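Local coordinates for uncharacterized protein (Pseudomonas aeruginosa UCBPP-PA14, PDB 3FD9), which restrains the type III secretion regulon as an antiactivator, disrupting self-association and DNA binding of the activator ExsA until ExsC relieves the block, at residues 51-56 / 87-92; 58-63 / 100-105. All blocks are in the same frame, centred on the assembly; numbering follows the deposited sequence.

Contact 1: residues 51-56 / 87-92; sequences CEWLQQ and LGDRVN
W53, in the first turn of helix 52-60, lays its indole against L87 and points its N-H at D89 of the segment leading into strand 90-92. Its CG lies anti to the backbone N (chi1 175°), which carries the ring out from the helix toward 87-92. W53 CB starts the contact against L87 CB, 4.0 Å away. At the five-membered ring, L87 CB sits over one face, 4.0 Å from the ring centroid, a CH-pi contact. Toward the benzo end, W53 CE3 meets L87 CD1 at 3.5 Å, and the same methyl reaches back to C51 SG at the start of the helix. Further along the same face, W53 NE1 lies 3.7 Å from G88 CA, a residue with no side chain to stand between. W53 NE1 ends the path: it donates to D89 OD2 at 3.0 Å, the N-H...O angle being 148°. The bond is bent, D89 OD2 is tilted out of the indole plane, and the N-H reaches OD2 from above the carboxylate plane, which is turned 37° from the ring. At the N-cap, C51 SG accepts a long but nearly straight capping hydrogen bond from L54 N at 3.6 Å. Helix 66-76 adds E68 and I72 to the surroundings of W53. D89 OD1 forms a salt bridge with R57, while E68 OE2 lies close to the same oxygen. The buried carboxylate thus has one oxygen for the indole and the other for an arginine, and R57 would be expected to offset the nearby E68 charge and keep D89 ionised.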
loop_
_atom_site.group_PDB
_atom_site.type_symbol
_atom_site.label_atom_id
_atom_site.label_comp_id
_atom_site.label_asym_id
_atom_site.label_seq_id
_atom_site.Cartn_x
_atom_site.Cartn_y
_atom_site.Cartn_z
ATOM N N CYS A 51 19.252 -7.400 6.714
ATOM C CA CYS A 51 20.372 -7.544 5.793
ATOM C C CYS A 51 20.511 -6.355 4.841
ATOM O O CYS A 51 19.541 -5.663 4.549
ATOM C CB CYS A 51 20.283 -8.872 5.033
ATOM S SG CYS A 51 19.199 -8.884 3.605
ATOM N N GLU A 52 21.726 -6.123 4.361
ATOM C CA GLU A 52 22.026 -4.949 3.539
ATOM C C GLU A 52 21.230 -4.888 2.246
ATOM O O GLU A 52 20.745 -3.828 1.867
ATOM C CB GLU A 52 23.519 -4.891 3.216
ATOM C CG GLU A 52 24.372 -4.345 4.343
ATOM C CD GLU A 52 24.229 -2.840 4.493
ATOM O OE1 GLU A 52 23.229 -2.276 3.981
ATOM O OE2 GLU A 52 25.121 -2.223 5.120
ATOM N N TRP A 53 21.121 -6.029 1.568
ATOM C CA TRP A 53 20.404 -6.136 0.296
ATOM C C TRP A 53 18.977 -5.661 0.448
ATOM O O TRP A 53 18.539 -4.763 -0.256
ATOM C CB TRP A 53 20.418 -7.577 -0.212
ATOM C CG TRP A 53 19.613 -7.804 -1.453
ATOM C CD1 TRP A 53 19.949 -7.439 -2.724
ATOM C CD2 TRP A 53 18.346 -8.473 -1.552
ATOM N NE1 TRP A 53 18.968 -7.826 -3.606
ATOM C CE2 TRP A 53 17.970 -8.460 -2.912
ATOM C CE3 TRP A 53 17.484 -9.066 -0.620
ATOM C CZ2 TRP A 53 16.780 -9.019 -3.367
ATOM C CZ3 TRP A 53 16.300 -9.624 -1.070
ATOM C CH2 TRP A 53 15.958 -9.595 -2.437
ATOM N N LEU A 54 18.252 -6.257 1.382
ATOM C CA LEU A 54 16.855 -5.904 1.563
ATOM C C LEU A 54 16.726 -4.463 2.058
ATOM O O LEU A 54 15.752 -3.783 1.758
ATOM C CB LEU A 54 16.165 -6.885 2.513
ATOM C CG LEU A 54 14.640 -6.764 2.592
ATOM C CD1 LEU A 54 14.013 -6.772 1.199
ATOM C CD2 LEU A 54 14.041 -7.868 3.451
ATOM N N GLN A 55 17.716 -3.999 2.811
ATOM C CA GLN A 55 17.717 -2.624 3.302
ATOM C C GLN A 55 17.878 -1.627 2.153
ATOM O O GLN A 55 17.312 -0.537 2.174
ATOM C CB GLN A 55 18.842 -2.423 4.317
ATOM C CG GLN A 55 18.651 -3.165 5.625
ATOM C CD GLN A 55 17.594 -2.532 6.493
ATOM O OE1 GLN A 55 17.187 -1.386 6.268
ATOM N NE2 GLN A 55 17.136 -3.274 7.495
ATOM N N GLN A 56 18.674 -2.017 1.165
ATOM C CA GLN A 56 18.919 -1.215 -0.020
ATOM C C GLN A 56 17.635 -1.102 -0.827
ATOM O O GLN A 56 17.250 -0.014 -1.256
ATOM C CB GLN A 56 20.027 -1.870 -0.852
ATOM C CG GLN A 56 20.333 -1.237 -2.210
ATOM C CD GLN A 56 21.624 -1.787 -2.831
ATOM O OE1 GLN A 56 22.728 -1.523 -2.340
ATOM N NE2 GLN A 56 21.485 -2.554 -3.910
ATOM N N LEU A 87 22.669 -12.551 -1.608
ATOM C CA LEU A 87 21.528 -11.941 -2.266
ATOM C C LEU A 87 21.965 -10.789 -3.151
ATOM O O LEU A 87 22.749 -9.944 -2.735
ATOM C CB LEU A 87 20.530 -11.430 -1.228
ATOM C CG LEU A 87 19.811 -12.507 -0.423
ATOM C CD1 LEU A 87 19.033 -11.883 0.713
ATOM C CD2 LEU A 87 18.908 -13.293 -1.330
ATOM N N GLY A 88 21.448 -10.756 -4.372
ATOM C CA GLY A 88 21.679 -9.648 -5.276
ATOM C C GLY A 88 20.659 -9.692 -6.397
ATOM O O GLY A 88 19.840 -10.614 -6.467
ATOM N N ASP A 89 20.704 -8.696 -7.274
ATOM C CA ASP A 89 19.799 -8.642 -8.404
ATOM C C ASP A 89 20.571 -8.696 -9.704
ATOM O O ASP A 89 21.727 -8.294 -9.756
ATOM C CB ASP A 89 18.982 -7.359 -8.356
ATOM C CG ASP A 89 18.111 -7.276 -7.128
ATOM O OD1 ASP A 89 17.125 -8.045 -7.045
ATOM O OD2 ASP A 89 18.407 -6.431 -6.253
ATOM N N ARG A 90 19.928 -9.209 -10.746
ATOM C CA ARG A 90 20.456 -9.115 -12.093
ATOM C C ARG A 90 19.727 -7.937 -12.709
ATOM O O ARG A 90 18.504 -7.962 -12.839
ATOM C CB ARG A 90 20.164 -10.389 -12.884
ATOM C CG ARG A 90 20.325 -11.682 -12.095
ATOM C CD ARG A 90 21.732 -12.244 -12.192
ATOM N NE ARG A 90 22.099 -12.581 -13.568
ATOM C CZ ARG A 90 23.223 -13.206 -13.913
ATOM N NH1 ARG A 90 24.096 -13.571 -12.981
ATOM N NH2 ARG A 90 23.473 -13.469 -15.191
ATOM N N VAL A 91 20.468 -6.900 -13.080
ATOM C CA VAL A 91 19.858 -5.634 -13.438
ATOM C C VAL A 91 20.192 -5.217 -14.860
ATOM O O VAL A 91 21.359 -5.091 -15.224
ATOM C CB VAL A 91 20.306 -4.512 -12.491
ATOM C CG1 VAL A 91 19.555 -3.238 -12.827
ATOM C CG2 VAL A 91 20.072 -4.907 -11.044
ATOM N N ASN A 92 19.161 -4.986 -15.664
ATOM C CA ASN A 92 19.366 -4.579 -17.042
ATOM C C ASN A 92 19.355 -3.072 -17.171
ATOM O O ASN A 92 18.295 -2.451 -17.173
ATOM C CB ASN A 92 18.302 -5.181 -17.949
ATOM C CG ASN A 92 18.571 -4.913 -19.406
ATOM O OD1 ASN A 92 19.616 -4.368 -19.764
ATOM N ND2 ASN A 92 17.634 -5.293 -20.262
#

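Contact 2: residues 58-63 / 100-105; sequences LARGLA and IDWVLL
L62, just past the Schellman motif that ends helix 52-60 at G61, packs against W102 of helix 96-115, in a stretch of that helix with a wider pi-type turn. Its CD1 methyl stands over one face of the indole, 3.6 Å from the centroid of the six-membered ring and 18° off the normal, a CH-pi contact. The other branch, CD2, rests on D101 CB at 3.9 Å, so the forked leucine end touches two successive residues of the helix. R60 runs past on an extended chain (chi2 178°, chi3 175°), bringing CD near D101 O. Its guanidinium stands perpendicular to the indole and presents an edge to W102 CD1. No direct hydrogen bond joins the segments; two waters do so instead. One donates to both R60 O and D101 OD1. The polar ends are also held from outside: R60 NH2 donates to L245 O, and D101 OD2 forms a salt bridge with R31 of the second subunit, whose side chain also packs on L62 and W102. The helix junction therefore borders a subunit interface. The second water accepts from R60 NH1, with its oxygen 2.6 Å from NH1, and donates to W102 O at 2.7 Å.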
loop_
_atom_site.group_PDB
_atom_site.type_symbol
_atom_site.label_atom_id
_atom_site.label_comp_id
_atom_site.label_asym_id
_atom_site.label_seq_id
_atom_site.Cartn_x
_atom_site.Cartn_y
_atom_site.Cartn_z
ATOM N N LEU A 58 14.613 -1.476 0.315
ATOM C CA LEU A 58 13.685 -0.654 1.091
ATOM C C LEU A 58 13.911 0.840 0.830
ATOM O O LEU A 58 12.994 1.563 0.420
ATOM C CB LEU A 58 13.800 -0.957 2.585
ATOM C CG LEU A 58 12.977 -0.074 3.535
ATOM C CD1 LEU A 58 11.514 -0.086 3.179
ATOM C CD2 LEU A 58 13.166 -0.512 4.989
ATOM N N ALA A 59 15.140 1.289 1.057
ATOM C CA ALA A 59 15.501 2.689 0.862
ATOM C C ALA A 59 15.173 3.190 -0.552
ATOM O O ALA A 59 14.850 4.363 -0.751
ATOM C CB ALA A 59 16.970 2.893 1.164
ATOM N N ARG A 60 15.248 2.299 -1.530
ATOM C CA ARG A 60 15.080 2.692 -2.918
ATOM C C ARG A 60 13.639 2.511 -3.383
ATOM O O ARG A 60 13.276 2.954 -4.474
ATOM C CB ARG A 60 16.058 1.920 -3.809
ATOM C CG ARG A 60 17.520 2.198 -3.439
ATOM C CD ARG A 60 18.506 1.404 -4.282
ATOM N NE ARG A 60 19.887 1.785 -3.984
ATOM C CZ ARG A 60 20.953 1.254 -4.578
ATOM N NH1 ARG A 60 20.796 0.315 -5.499
ATOM N NH2 ARG A 60 22.171 1.657 -4.260
ATOM N N GLY A 61 12.821 1.872 -2.551
ATOM C CA GLY A 61 11.438 1.609 -2.898
ATOM C C GLY A 61 11.269 0.489 -3.910
ATOM O O GLY A 61 10.279 0.454 -4.645
ATOM N N LEU A 62 12.220 -0.439 -3.940
ATOM C CA LEU A 62 12.221 -1.488 -4.955
ATOM C C LEU A 62 11.503 -2.778 -4.528
ATOM O O LEU A 62 12.117 -3.719 -4.031
ATOM C CB LEU A 62 13.650 -1.782 -5.416
ATOM C CG LEU A 62 14.376 -0.586 -6.046
ATOM C CD1 LEU A 62 15.809 -0.930 -6.391
ATOM C CD2 LEU A 62 13.642 -0.107 -7.283
ATOM N N ALA A 63 10.197 -2.810 -4.764
ATOM C CA ALA A 63 9.339 -3.922 -4.376
ATOM C C ALA A 63 9.833 -5.278 -4.868
ATOM O O ALA A 63 10.320 -5.391 -5.984
ATOM C CB ALA A 63 7.930 -3.668 -4.890
ATOM N N ILE A 100 17.910 4.279 -13.555
ATOM C CA ILE A 100 17.657 5.363 -12.618
ATOM C C ILE A 100 17.711 4.897 -11.176
ATOM O O ILE A 100 18.283 5.562 -10.322
ATOM C CB ILE A 100 16.273 5.990 -12.856
ATOM C CG1 ILE A 100 16.245 6.755 -14.182
ATOM C CG2 ILE A 100 15.909 6.909 -11.714
ATOM C CD1 ILE A 100 14.836 7.102 -14.648
ATOM N N ASP A 101 17.094 3.758 -10.900
ATOM C CA ASP A 101 16.908 3.330 -9.526
ATOM C C ASP A 101 18.139 2.650 -8.975
ATOM O O ASP A 101 18.337 2.606 -7.762
ATOM C CB ASP A 101 15.728 2.376 -9.433
ATOM C CG ASP A 101 14.410 3.075 -9.612
ATOM O OD1 ASP A 101 14.252 4.196 -9.069
ATOM O OD2 ASP A 101 13.530 2.503 -10.292
ATOM N N TRP A 102 18.953 2.108 -9.873
ATOM C CA TRP A 102 20.114 1.340 -9.473
ATOM C C TRP A 102 21.410 2.116 -9.635
ATOM O O TRP A 102 22.412 1.785 -9.022
ATOM C CB TRP A 102 20.172 0.009 -10.229
ATOM C CG TRP A 102 19.559 -1.128 -9.448
ATOM C CD1 TRP A 102 20.149 -1.844 -8.439
ATOM C CD2 TRP A 102 18.241 -1.667 -9.598
ATOM N NE1 TRP A 102 19.275 -2.791 -7.956
ATOM C CE2 TRP A 102 18.100 -2.702 -8.649
ATOM C CE3 TRP A 102 17.167 -1.377 -10.443
ATOM C CZ2 TRP A 102 16.934 -3.445 -8.525
ATOM C CZ3 TRP A 102 16.006 -2.117 -10.313
ATOM C CH2 TRP A 102 15.900 -3.140 -9.363
ATOM N N VAL A 103 21.397 3.157 -10.450
ATOM C CA VAL A 103 22.613 3.913 -10.682
ATOM C C VAL A 103 22.411 5.395 -10.390
ATOM O O VAL A 103 22.871 5.899 -9.374
ATOM C CB VAL A 103 23.128 3.735 -12.125
ATOM C CG1 VAL A 103 24.434 4.476 -12.317
ATOM C CG2 VAL A 103 23.318 2.277 -12.436
ATOM N N LEU A 104 21.714 6.090 -11.279
ATOM C CA LEU A 104 21.659 7.543 -11.220
ATOM C C LEU A 104 21.277 8.096 -9.853
ATOM O O LEU A 104 21.950 8.986 -9.335
ATOM C CB LEU A 104 20.734 8.092 -12.298
ATOM C CG LEU A 104 21.064 7.685 -13.738
ATOM C CD1 LEU A 104 20.140 8.428 -14.699
ATOM C CD2 LEU A 104 22.516 7.952 -14.071
ATOM N N LEU A 105 20.207 7.576 -9.264
ATOM C CA LEU A 105 19.754 8.074 -7.968
ATOM C C LEU A 105 20.710 7.755 -6.807
ATOM O O LEU A 105 21.044 8.638 -6.015
ATOM C CB LEU A 105 18.342 7.573 -7.660
ATOM C CG LEU A 105 17.224 8.202 -8.478
ATOM C CD1 LEU A 105 15.894 7.831 -7.877
ATOM C CD2 LEU A 105 17.364 9.720 -8.543
HETATM O O HOH W 1 14.723 4.745 -6.356
HETATM O O HOH W 2 22.869 -0.115 -7.088
#

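Contacts 1 and 2 draw on the two ends of helix 52-60, its first turn in 51-56 and its C-terminal end in 58-63, and their centres lie 10 Å apart. Their partners also follow one another, strand 90-92 leading into helix 96-115. The two meet at the indole of W102: V91 CG2 packs on W102 CE2 at 3.8 Å, and D89 OD2 comes within 4.0 Å of W102 CZ2. Beyond them the surroundings differ. Contact 1 is backed by strand 251-253, which pairs with 90-92, whereas contact 2 faces the second subunit. Contact 1 ties the start of helix 52-60 to the run into strand 90-92, and contact 2 ties its end to helix 96-115.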